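Local coordinates for protein diaminopropionate ammonia-lyase (Escherichia coli, PDB 4D9I) that catalyses the pyridoxal-phosphate-dependent alpha,beta-elimination of both L- and D-2,3-diaminopropionate to pyruvate and ammonia, working as a homodimer, at residues B[43-48]-B[210-215]; B[322-327]-B[342-347]; B[121-126]-B[187-192]; B[85-90]-B[199-204]. All blocks are in the same frame, centred on the assembly; numbering follows the deposited sequence.

Contact 1. Residues B[43-48]-B[210-215]; sequences RPTPLC and ADEAVE
In the larger, mixed sheet of this fold type II enzyme, the loop leading into edge strand 47-49 is held against helix 208-220, and Pro44 and Thr45 meet Glu212 there. The carboxylate reaches the loop on an extended chain whose CG stands anti to the carbonyl carbon (chi1 -70°). Its OE1 receives a weak hydrogen bond from the backbone, Thr45 N to Glu212 OE1 at 3.3 Å, bent to 149° at the hydrogen. The proline ring lies beside the same acid group, with Pro44 CB 3.8 Å from Glu212 CD, while the side chains of Thr45 and Glu212 cross at about a right angle. Further along, Leu47 extends a methyl to the helix backbone, its CD2 3.9 Å from Ala213 O.

The buried carboxylate has stronger partners than the loop amide: Tyr42 OH bonds to OE2, and Lys65 and Arg70 form salt bridges with OE1, which would probably keep it ionised. Thr45 OG1, for its part, is bonded to Glu67, and Lys65 also reaches Thr45 O. The arrangement is that of a sheet-edge strand packed on a helix of an alpha/beta domain, with a buried acid at the seam between them.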
loop_
_atom_site.group_PDB
_atom_site.type_symbol
_atom_site.label_atom_id
_atom_site.label_comp_id
_atom_site.label_asym_id
_atom_site.label_seq_id
_atom_site.Cartn_x
_atom_site.Cartn_y
_atom_site.Cartn_z
ATOM N N ARG B 43 20.634 1.490 16.245
ATOM C CA ARG B 43 20.940 1.490 14.830
ATOM C C ARG B 43 20.307 2.760 14.235
ATOM O O ARG B 43 19.121 3.006 14.424
ATOM C CB ARG B 43 20.367 0.223 14.154
ATOM C CG ARG B 43 20.932 -0.116 12.783
ATOM C CD ARG B 43 20.068 -1.173 12.092
ATOM N N PRO B 44 21.091 3.573 13.509
ATOM C CA PRO B 44 20.455 4.722 12.855
ATOM C C PRO B 44 19.299 4.251 11.986
ATOM O O PRO B 44 19.424 3.252 11.292
ATOM C CB PRO B 44 21.572 5.296 12.000
ATOM C CG PRO B 44 22.828 4.874 12.694
ATOM C CD PRO B 44 22.535 3.505 13.224
ATOM N N THR B 45 18.163 4.927 12.079
ATOM C CA THR B 45 16.963 4.538 11.347
ATOM C C THR B 45 17.131 4.909 9.864
ATOM O O THR B 45 17.839 5.863 9.536
ATOM C CB THR B 45 15.723 5.268 11.901
ATOM O OG1 THR B 45 15.953 6.680 11.874
ATOM C CG2 THR B 45 15.394 4.834 13.330
ATOM N N PRO B 46 16.486 4.162 8.948
ATOM C CA PRO B 46 16.789 4.480 7.558
ATOM C C PRO B 46 16.302 5.850 7.125
ATOM O O PRO B 46 15.291 6.365 7.634
ATOM C CB PRO B 46 16.057 3.379 6.752
ATOM C CG PRO B 46 15.805 2.263 7.738
ATOM C CD PRO B 46 15.692 2.930 9.091
ATOM N N LEU B 47 17.036 6.420 6.176
ATOM C CA LEU B 47 16.581 7.594 5.467
ATOM C C LEU B 47 16.274 7.153 4.041
ATOM O O LEU B 47 17.188 6.934 3.248
ATOM C CB LEU B 47 17.669 8.667 5.450
ATOM C CG LEU B 47 17.250 10.005 4.828
ATOM C CD1 LEU B 47 16.143 10.625 5.675
ATOM C CD2 LEU B 47 18.425 10.962 4.746
ATOM N N CYS B 48 14.995 7.026 3.717
ATOM C CA CYS B 48 14.612 6.380 2.456
ATOM C C CYS B 48 14.487 7.413 1.342
ATOM O O CYS B 48 13.895 8.475 1.543
ATOM C CB CYS B 48 13.300 5.613 2.627
ATOM S SG CYS B 48 13.250 4.507 4.058
ATOM N N ALA B 210 17.870 13.944 13.801
ATOM C CA ALA B 210 18.319 14.947 12.844
ATOM C C ALA B 210 19.834 14.801 12.578
ATOM O O ALA B 210 20.279 14.884 11.411
ATOM C CB ALA B 210 17.990 16.351 13.345
ATOM N N ASP B 211 20.616 14.573 13.643
ATOM C CA ASP B 211 22.062 14.302 13.492
ATOM C C ASP B 211 22.304 13.117 12.538
ATOM O O ASP B 211 23.108 13.216 11.597
ATOM C CB ASP B 211 22.744 14.065 14.845
ATOM C CG ASP B 211 24.257 13.859 14.712
ATOM O OD1 ASP B 211 24.983 14.858 14.774
ATOM O OD2 ASP B 211 24.727 12.714 14.525
ATOM N N GLU B 212 21.590 12.018 12.775
ATOM C CA GLU B 212 21.671 10.845 11.898
ATOM C C GLU B 212 21.317 11.177 10.457
ATOM O O GLU B 212 22.032 10.777 9.540
ATOM C CB GLU B 212 20.744 9.724 12.370
ATOM C CG GLU B 212 21.154 9.038 13.660
ATOM C CD GLU B 212 20.103 8.052 14.129
ATOM O OE1 GLU B 212 19.107 7.845 13.367
ATOM O OE2 GLU B 212 20.272 7.470 15.241
ATOM N N ALA B 213 20.212 11.900 10.271
ATOM C CA ALA B 213 19.742 12.277 8.935
ATOM C C ALA B 213 20.749 13.143 8.185
ATOM O O ALA B 213 20.927 12.957 6.989
ATOM C CB ALA B 213 18.367 12.957 8.988
ATOM N N VAL B 214 21.410 14.068 8.888
ATOM C CA VAL B 214 22.402 14.932 8.253
ATOM C C VAL B 214 23.591 14.086 7.799
ATOM O O VAL B 214 24.044 14.216 6.671
ATOM C CB VAL B 214 22.868 16.091 9.171
ATOM C CG1 VAL B 214 24.063 16.809 8.568
ATOM C CG2 VAL B 214 21.748 17.095 9.354
ATOM N N GLU B 215 24.073 13.217 8.687
ATOM C CA GLU B 215 25.122 12.258 8.345
ATOM C C GLU B 215 24.684 11.437 7.134
ATOM O O GLU B 215 25.461 11.221 6.222
ATOM C CB GLU B 215 25.407 11.321 9.522
ATOM C CG GLU B 215 26.566 10.365 9.271
ATOM C CD GLU B 215 26.743 9.319 10.372
ATOM O OE1 GLU B 215 25.903 9.236 11.286
ATOM O OE2 GLU B 215 27.736 8.558 10.318
#

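Contact 2. Residues B[322-327]-B[342-347]; sequences RVLGNP and VGLGVL
Helices 315-325 and 338-352 approach with their backbones nearly 8 Å apart, the CA atoms of Val323 and Gly345 being 7.7 Å from each other and those of Leu324 and Leu344 7.8 Å. Leu344 bridges that gap, laying its side chain against two consecutive residues of the other helix. Its CG is anti to the backbone N (chi1 -168°), which carries the branch toward helix 315-325. There one methyl is used on the valine, with Leu344 CD1 3.6 Å from Val323 CG1, while the branch point faces the other leucine, Leu344 CG being 3.7 Å from Leu324 CD2. The two leucines slide past each other in opposite directions, and Leu324 CD1 lies 4.0 Å from Leu344 CB. The contact is wholly apolar. Cutting Leu324 back to an alanine would probably open a gap beside Leu344 CG, leaving Val323 as its main partner on this part of helix 315-325.

Leu53 of helix 51-57 closes on both Val323 and Leu344. Beyond the pair, Val342 and Val346 rest on strands 226-230 and 254-260, whereas Val323 packs on Trp390 of the second subunit; helix 338-352 thus lies between the sheet and a helix at the dimer interface.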
loop_
_atom_site.group_PDB
_atom_site.type_symbol
_atom_site.label_atom_id
_atom_site.label_comp_id
_atom_site.label_asym_id
_atom_site.label_seq_id
_atom_site.Cartn_x
_atom_site.Cartn_y
_atom_site.Cartn_z
ATOM N N ARG B 322 -1.156 6.063 3.053
ATOM C CA ARG B 322 -1.326 5.187 1.884
ATOM C C ARG B 322 -0.192 5.310 0.874
ATOM O O ARG B 322 0.235 4.299 0.271
ATOM C CB ARG B 322 -2.655 5.469 1.191
ATOM C CG ARG B 322 -3.866 5.103 2.047
ATOM C CD ARG B 322 -5.159 5.311 1.286
ATOM N NE ARG B 322 -6.237 5.460 2.243
ATOM C CZ ARG B 322 -6.856 6.597 2.491
ATOM N NH1 ARG B 322 -6.535 7.701 1.822
ATOM N NH2 ARG B 322 -7.810 6.603 3.379
ATOM N N VAL B 323 0.251 6.542 0.654
ATOM C CA VAL B 323 1.297 6.833 -0.364
ATOM C C VAL B 323 2.626 6.209 0.099
ATOM O O VAL B 323 3.339 5.590 -0.692
ATOM C CB VAL B 323 1.479 8.358 -0.577
ATOM C CG1 VAL B 323 2.731 8.678 -1.418
ATOM C CG2 VAL B 323 0.227 8.987 -1.200
ATOM N N LEU B 324 2.938 6.366 1.394
ATOM C CA LEU B 324 4.123 5.738 1.985
ATOM C C LEU B 324 4.053 4.208 2.030
ATOM O O LEU B 324 5.068 3.545 1.807
ATOM C CB LEU B 324 4.382 6.278 3.414
ATOM C CG LEU B 324 4.866 7.717 3.485
ATOM C CD1 LEU B 324 4.823 8.269 4.926
ATOM C CD2 LEU B 324 6.263 7.834 2.924
ATOM N N GLY B 325 2.867 3.662 2.300
ATOM C CA GLY B 325 2.689 2.229 2.474
ATOM C C GLY B 325 2.564 1.461 1.161
ATOM O O GLY B 325 2.700 0.231 1.149
ATOM N N ASN B 326 2.279 2.164 0.064
ATOM C CA ASN B 326 2.226 1.517 -1.242
ATOM C C ASN B 326 2.906 2.445 -2.226
ATOM O O ASN B 326 2.255 3.217 -2.922
ATOM C CB ASN B 326 0.777 1.168 -1.653
ATOM C CG ASN B 326 0.694 0.458 -3.000
ATOM O OD1 ASN B 326 1.692 0.338 -3.736
ATOM N ND2 ASN B 326 -0.517 0.037 -3.366
ATOM N N PRO B 327 4.242 2.369 -2.264
ATOM C CA PRO B 327 5.033 3.383 -2.934
ATOM C C PRO B 327 4.864 3.396 -4.454
ATOM O O PRO B 327 4.331 2.449 -5.073
ATOM C CB PRO B 327 6.480 3.051 -2.527
ATOM C CG PRO B 327 6.444 1.628 -2.075
ATOM C CD PRO B 327 5.072 1.419 -1.486
ATOM N N VAL B 342 1.843 12.736 7.934
ATOM C CA VAL B 342 1.151 13.959 7.538
ATOM C C VAL B 342 2.026 14.925 6.737
ATOM O O VAL B 342 1.512 15.627 5.876
ATOM C CB VAL B 342 0.459 14.665 8.739
ATOM C CG1 VAL B 342 1.468 15.348 9.656
ATOM C CG2 VAL B 342 -0.584 15.660 8.258
ATOM N N GLY B 343 3.326 14.969 7.030
ATOM C CA GLY B 343 4.249 15.799 6.258
ATOM C C GLY B 343 4.253 15.323 4.813
ATOM O O GLY B 343 4.046 16.117 3.873
ATOM N N LEU B 344 4.479 14.028 4.621
ATOM C CA LEU B 344 4.400 13.427 3.280
ATOM C C LEU B 344 3.015 13.606 2.658
ATOM O O LEU B 344 2.878 13.863 1.446
ATOM C CB LEU B 344 4.778 11.934 3.320
ATOM C CG LEU B 344 5.031 11.197 2.000
ATOM C CD1 LEU B 344 3.723 10.837 1.305
ATOM C CD2 LEU B 344 5.955 11.983 1.066
ATOM N N GLY B 345 1.984 13.504 3.480
ATOM C CA GLY B 345 0.637 13.743 2.990
ATOM C C GLY B 345 0.480 15.103 2.353
ATOM O O GLY B 345 -0.206 15.226 1.343
ATOM N N VAL B 346 1.115 16.129 2.943
ATOM C CA VAL B 346 1.003 17.489 2.410
ATOM C C VAL B 346 1.509 17.546 0.963
ATOM O O VAL B 346 0.859 18.133 0.095
ATOM C CB VAL B 346 1.744 18.528 3.284
ATOM C CG1 VAL B 346 1.902 19.858 2.551
ATOM C CG2 VAL B 346 0.998 18.738 4.591
ATOM N N LEU B 347 2.671 16.940 0.720
ATOM C CA LEU B 347 3.255 16.940 -0.623
ATOM C C LEU B 347 2.324 16.261 -1.616
ATOM O O LEU B 347 2.170 16.715 -2.759
ATOM C CB LEU B 347 4.621 16.246 -0.636
ATOM C CG LEU B 347 5.738 16.835 0.227
ATOM C CD1 LEU B 347 7.031 16.057 0.013
ATOM C CD2 LEU B 347 5.940 18.285 -0.141
#

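Contact 3. Residues B[121-126]-B[187-192]; sequences GNHGRG and VQDTAW
His123 CG stands anti to the backbone N (chi1 167°), and Asp189 CG sits between its own backbone N and carbonyl carbon; these settings bring the carboxylate over the imidazole. The pair joins the start of helix 122-133 to the loop leaving strand 185-186, an edge strand of the four-stranded parallel sheet, in the smaller alpha/beta part of the fold type II architecture. Ring and carboxylate planes are only 4° apart, and Asp189 OD1 lies 3.8 Å from His123 CD2, displaced toward the rim of the ring. Asp189 CB also lies over the ring face in a CH-pi contact, 4.0 Å from the centroid of the His123 ring. The main chain continues over the ring as well, with Asp189 N over the face and 3.7 Å from His123 NE2.

The ring's rotation is held by His123 NE2, which donates to the backbone oxygen Val187 O; that oxygen also takes a bond from Thr117 OG1 of strand 114-118. One carbonyl thus serves both the helix start and an inner strand of the sheet.

The neighbourhood is catalytic: His123 lies about 6 Å, side chain to side chain, from Asp120, the inferred proton acceptor for L-diaminopropionate, and Asn122 is bonded to O3 of the cofactor-lysine adduct. Asp189 OD2 binds a Tris molecule, probably from the crystallisation liquor. Concretely, the His123 NE2 to Val187 O bond measures 2.8 Å and is nearly straight at 161°, with the oxygen close to the ring plane but the donor above the carbonyl plane.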
loop_
_atom_site.group_PDB
_atom_site.type_symbol
_atom_site.label_atom_id
_atom_site.label_comp_id
_atom_site.label_asym_id
_atom_site.label_seq_id
_atom_site.Cartn_x
_atom_site.Cartn_y
_atom_site.Cartn_z
ATOM N N GLY B 121 -0.023 7.977 23.498
ATOM C CA GLY B 121 0.618 6.875 22.804
ATOM C C GLY B 121 2.113 6.732 22.960
ATOM O O GLY B 121 2.574 5.995 23.833
ATOM N N ASN B 122 2.872 7.433 22.122
ATOM C CA ASN B 122 4.320 7.199 21.999
ATOM C C ASN B 122 5.194 7.697 23.146
ATOM O O ASN B 122 6.122 7.009 23.590
ATOM C CB ASN B 122 4.825 7.774 20.679
ATOM C CG ASN B 122 4.162 7.119 19.491
ATOM O OD1 ASN B 122 3.905 5.917 19.509
ATOM N ND2 ASN B 122 3.890 7.897 18.461
ATOM N N HIS B 123 4.904 8.898 23.618
ATOM C CA HIS B 123 5.726 9.482 24.661
ATOM C C HIS B 123 5.765 8.633 25.907
ATOM O O HIS B 123 6.850 8.379 26.461
ATOM C CB HIS B 123 5.251 10.881 25.000
ATOM C CG HIS B 123 5.860 11.419 26.276
ATOM N ND1 HIS B 123 7.196 11.595 26.424
ATOM C CD2 HIS B 123 5.270 11.779 27.495
ATOM C CE1 HIS B 123 7.442 12.046 27.679
ATOM N NE2 HIS B 123 6.261 12.158 28.329
ATOM N N GLY B 124 4.585 8.217 26.364
ATOM C CA GLY B 124 4.436 7.403 27.580
ATOM C C GLY B 124 5.033 6.023 27.402
ATOM O O GLY B 124 5.533 5.435 28.357
ATOM N N ARG B 125 5.006 5.526 26.163
ATOM C CA ARG B 125 5.639 4.266 25.821
ATOM C C ARG B 125 7.148 4.365 25.957
ATOM O O ARG B 125 7.784 3.453 26.488
ATOM C CB ARG B 125 5.278 3.854 24.386
ATOM C CG ARG B 125 5.778 2.476 24.013
ATOM C CD ARG B 125 5.026 1.936 22.807
ATOM N NE ARG B 125 5.631 0.710 22.295
ATOM C CZ ARG B 125 5.265 0.121 21.159
ATOM N NH1 ARG B 125 4.271 0.630 20.430
ATOM N NH2 ARG B 125 5.881 -0.985 20.760
ATOM N N GLY B 126 7.720 5.464 25.456
ATOM C CA GLY B 126 9.146 5.732 25.625
ATOM C C GLY B 126 9.572 5.839 27.090
ATOM O O GLY B 126 10.633 5.314 27.473
ATOM N N VAL B 187 7.228 13.296 34.071
ATOM C CA VAL B 187 8.002 13.401 32.827
ATOM C C VAL B 187 7.057 13.675 31.649
ATOM O O VAL B 187 6.445 12.751 31.110
ATOM C CB VAL B 187 8.871 12.136 32.583
ATOM C CG1 VAL B 187 9.707 12.279 31.313
ATOM C CG2 VAL B 187 9.766 11.870 33.800
ATOM N N GLN B 188 6.910 14.952 31.288
ATOM C CA GLN B 188 6.073 15.358 30.137
ATOM C C GLN B 188 6.925 15.978 29.059
ATOM O O GLN B 188 7.912 16.649 29.355
ATOM C CB GLN B 188 5.007 16.397 30.520
ATOM C CG GLN B 188 3.856 15.887 31.366
ATOM C CD GLN B 188 3.082 14.731 30.742
ATOM O OE1 GLN B 188 2.679 13.815 31.446
ATOM N NE2 GLN B 188 2.861 14.776 29.435
ATOM N N ASP B 189 6.498 15.803 27.808
ATOM C CA ASP B 189 7.239 16.324 26.664
ATOM C C ASP B 189 6.826 17.735 26.263
ATOM O O ASP B 189 7.020 18.155 25.140
ATOM C CB ASP B 189 7.146 15.355 25.476
ATOM C CG ASP B 189 5.697 15.057 25.046
ATOM O OD1 ASP B 189 4.754 15.142 25.879
ATOM O OD2 ASP B 189 5.530 14.673 23.866
ATOM N N THR B 190 6.254 18.478 27.190
ATOM C CA THR B 190 6.010 19.879 26.963
ATOM C C THR B 190 6.471 20.645 28.203
ATOM O O THR B 190 6.725 20.040 29.240
ATOM C CB THR B 190 4.536 20.153 26.642
ATOM O OG1 THR B 190 4.422 21.441 26.014
ATOM C CG2 THR B 190 3.667 20.077 27.905
ATOM N N ALA B 191 6.579 21.964 28.075
ATOM C CA ALA B 191 7.032 22.817 29.162
ATOM C C ALA B 191 5.902 23.727 29.626
ATOM O O ALA B 191 4.954 23.960 28.890
ATOM C CB ALA B 191 8.226 23.641 28.714
ATOM N N TRP B 192 6.009 24.199 30.865
ATOM C CA TRP B 192 5.211 25.311 31.374
ATOM C C TRP B 192 6.028 26.011 32.430
ATOM O O TRP B 192 7.185 25.639 32.664
ATOM C CB TRP B 192 3.870 24.826 31.921
ATOM C CG TRP B 192 3.958 23.713 32.946
ATOM C CD1 TRP B 192 4.024 23.839 34.334
ATOM C CD2 TRP B 192 3.975 22.252 32.693
ATOM N NE1 TRP B 192 4.086 22.603 34.934
ATOM C CE2 TRP B 192 4.057 21.611 34.010
ATOM C CE3 TRP B 192 3.932 21.446 31.545
ATOM C CZ2 TRP B 192 4.102 20.231 34.156
ATOM C CZ3 TRP B 192 3.976 20.055 31.703
ATOM C CH2 TRP B 192 4.059 19.462 32.980
#

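Contact 4. Residues B[85-90]-B[199-204]; sequences IAQLLC and PTWIMQ
Trp201 meets helix 81-93 with one face of its indole against Gln87 and an edge against Leu88. The glutamine lies over the face: Gln87 CB is centred above the six-membered ring, 3.4 Å from the centroid of the Trp201 benzene ring in a CH-pi contact. From there the chain turns at chi2 (-87°), which carries the amide across to the pyrrole side, with Gln87 CD 3.5 Å from Trp201 NE1. Amide and indole planes are 4° apart, so the group is stacked on the ring instead of pointing at it. Leu88 comes from another direction, its CD2 near the plane of the indole and 3.8 Å from Trp201 CZ3, and its CG equally close to that carbon. Both contacts are made by neighbouring residues on one turn of helix, and the backbones stay 7.7 Å apart between Gln87 CA and Trp201 CA, the indole filling the space between them. Replacing Trp201 by an alanine would probably strip the amide and CB of Gln87 of the flat surface they lie on, leaving that side chain freer to turn.

Farther out, Ala84 and Glu91 of the same helix also touch the indole, while Ile97 packs on Gln87. Helix 197-206 is flanked on one side by helix 296-305, where Leu297 meets Pro199, Thr200 and Met203. Helix 81-93 in turn places Ile85 on Val127 and Ala130 of helix 122-133, and Ile202 reaches His123 of that helix, so the pair is packed against helices 122-133 and 296-305.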
loop_
_atom_site.group_PDB
_atom_site.type_symbol
_atom_site.label_atom_id
_atom_site.label_comp_id
_atom_site.label_asym_id
_atom_site.label_seq_id
_atom_site.Cartn_x
_atom_site.Cartn_y
_atom_site.Cartn_z
ATOM N N ILE B 85 15.005 10.505 31.204
ATOM C CA ILE B 85 14.947 9.573 32.325
ATOM C C ILE B 85 16.350 9.228 32.859
ATOM O O ILE B 85 16.590 9.174 34.086
ATOM C CB ILE B 85 14.075 8.349 31.957
ATOM C CG1 ILE B 85 12.598 8.760 32.096
ATOM C CG2 ILE B 85 14.363 7.176 32.887
ATOM C CD1 ILE B 85 11.703 8.221 31.012
ATOM N N ALA B 86 17.282 9.021 31.937
ATOM C CA ALA B 86 18.669 8.746 32.291
ATOM C C ALA B 86 19.310 9.979 32.936
ATOM O O ALA B 86 20.029 9.856 33.927
ATOM C CB ALA B 86 19.453 8.314 31.050
ATOM N N GLN B 87 19.050 11.165 32.379
ATOM C CA GLN B 87 19.523 12.415 32.985
ATOM C C GLN B 87 19.028 12.575 34.433
ATOM O O GLN B 87 19.795 12.935 35.341
ATOM C CB GLN B 87 19.101 13.629 32.149
ATOM C CG GLN B 87 19.748 13.740 30.760
ATOM C CD GLN B 87 21.085 14.464 30.780
ATOM O OE1 GLN B 87 21.644 14.797 29.730
ATOM N NE2 GLN B 87 21.594 14.714 31.953
ATOM N N LEU B 88 17.742 12.302 34.647
ATOM C CA LEU B 88 17.141 12.416 35.978
ATOM C C LEU B 88 17.736 11.403 36.954
ATOM O O LEU B 88 18.005 11.739 38.120
ATOM C CB LEU B 88 15.610 12.258 35.907
ATOM C CG LEU B 88 14.740 13.392 35.326
ATOM C CD1 LEU B 88 13.370 12.852 34.905
ATOM C CD2 LEU B 88 14.579 14.557 36.297
ATOM N N LEU B 89 17.952 10.170 36.486
ATOM C CA LEU B 89 18.542 9.142 37.335
ATOM C C LEU B 89 19.994 9.505 37.695
ATOM O O LEU B 89 20.390 9.430 38.874
ATOM C CB LEU B 89 18.444 7.751 36.704
ATOM C CG LEU B 89 18.567 6.630 37.743
ATOM C CD1 LEU B 89 17.373 6.660 38.701
ATOM C CD2 LEU B 89 18.734 5.250 37.118
ATOM N N CYS B 90 20.765 9.945 36.702
ATOM C CA CYS B 90 22.145 10.376 36.948
ATOM C C CYS B 90 22.223 11.527 37.947
ATOM O O CYS B 90 23.094 11.543 38.830
ATOM C CB CYS B 90 22.850 10.719 35.642
ATOM S SG CYS B 90 23.250 9.225 34.701
ATOM N N PRO B 199 11.565 18.733 29.675
ATOM C CA PRO B 199 11.312 18.914 28.221
ATOM C C PRO B 199 12.515 19.408 27.399
ATOM O O PRO B 199 12.616 19.098 26.230
ATOM C CB PRO B 199 10.200 19.978 28.167
ATOM C CG PRO B 199 10.039 20.488 29.535
ATOM C CD PRO B 199 10.597 19.481 30.496
ATOM N N THR B 200 13.405 20.194 27.999
ATOM C CA THR B 200 14.660 20.535 27.347
ATOM C C THR B 200 15.461 19.267 27.008
ATOM O O THR B 200 15.909 19.101 25.863
ATOM C CB THR B 200 15.488 21.509 28.216
ATOM O OG1 THR B 200 14.752 22.733 28.372
ATOM C CG2 THR B 200 16.833 21.822 27.564
ATOM N N TRP B 201 15.619 18.359 27.977
ATOM C CA TRP B 201 16.360 17.123 27.709
ATOM C C TRP B 201 15.706 16.326 26.616
ATOM O O TRP B 201 16.388 15.754 25.750
ATOM C CB TRP B 201 16.486 16.256 28.949
ATOM C CG TRP B 201 17.528 16.710 29.950
ATOM C CD1 TRP B 201 18.761 17.290 29.688
ATOM C CD2 TRP B 201 17.468 16.584 31.410
ATOM N NE1 TRP B 201 19.440 17.548 30.855
ATOM C CE2 TRP B 201 18.724 17.135 31.923
ATOM C CE3 TRP B 201 16.535 16.079 32.314
ATOM C CZ2 TRP B 201 19.005 17.185 33.283
ATOM C CZ3 TRP B 201 16.833 16.134 33.681
ATOM C CH2 TRP B 201 18.041 16.669 34.152
ATOM N N ILE B 202 14.380 16.266 26.665
ATOM C CA ILE B 202 13.608 15.516 25.674
ATOM C C ILE B 202 13.858 16.046 24.261
ATOM O O ILE B 202 14.061 15.271 23.330
ATOM C CB ILE B 202 12.106 15.503 26.010
ATOM C CG1 ILE B 202 11.860 14.617 27.234
ATOM C CG2 ILE B 202 11.291 15.003 24.817
ATOM C CD1 ILE B 202 10.499 14.795 27.883
ATOM N N MET B 203 13.873 17.373 24.117
ATOM C CA MET B 203 14.059 18.003 22.816
ATOM C C MET B 203 15.465 17.849 22.292
ATOM O O MET B 203 15.675 17.665 21.091
ATOM C CB MET B 203 13.704 19.484 22.887
ATOM C CG MET B 203 12.208 19.694 22.978
ATOM S SD MET B 203 11.837 21.386 23.440
ATOM C CE MET B 203 12.297 22.233 21.921
ATOM N N GLN B 204 16.432 17.918 23.196
ATOM C CA GLN B 204 17.807 17.638 22.836
ATOM C C GLN B 204 17.971 16.172 22.406
ATOM O O GLN B 204 18.653 15.881 21.412
ATOM C CB GLN B 204 18.731 17.983 23.996
ATOM C CG GLN B 204 18.763 19.474 24.309
ATOM C CD GLN B 204 19.556 19.821 25.565
ATOM O OE1 GLN B 204 19.643 19.036 26.494
ATOM N NE2 GLN B 204 20.122 21.016 25.594
#

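In the fold
Contacts 3 and 4 are neighbours: their centres lie 11 Å apart and they touch, Gln188 O to Ile202 CD1 at 3.5 Å and Thr190 O to Pro199 CG at 3.4 Å. Contact 3 is closest to the catalytic centre, and contact 4 backs it from helix 197-206. The next helix, 208-220, belongs to contact 1, whose loop encloses both, though its centre is about 22 Å from that of contact 3. Contact 2 comes later in the chain, with its centre about 26 Å from that of contact 3 across the chain's centre, and faces the second subunit.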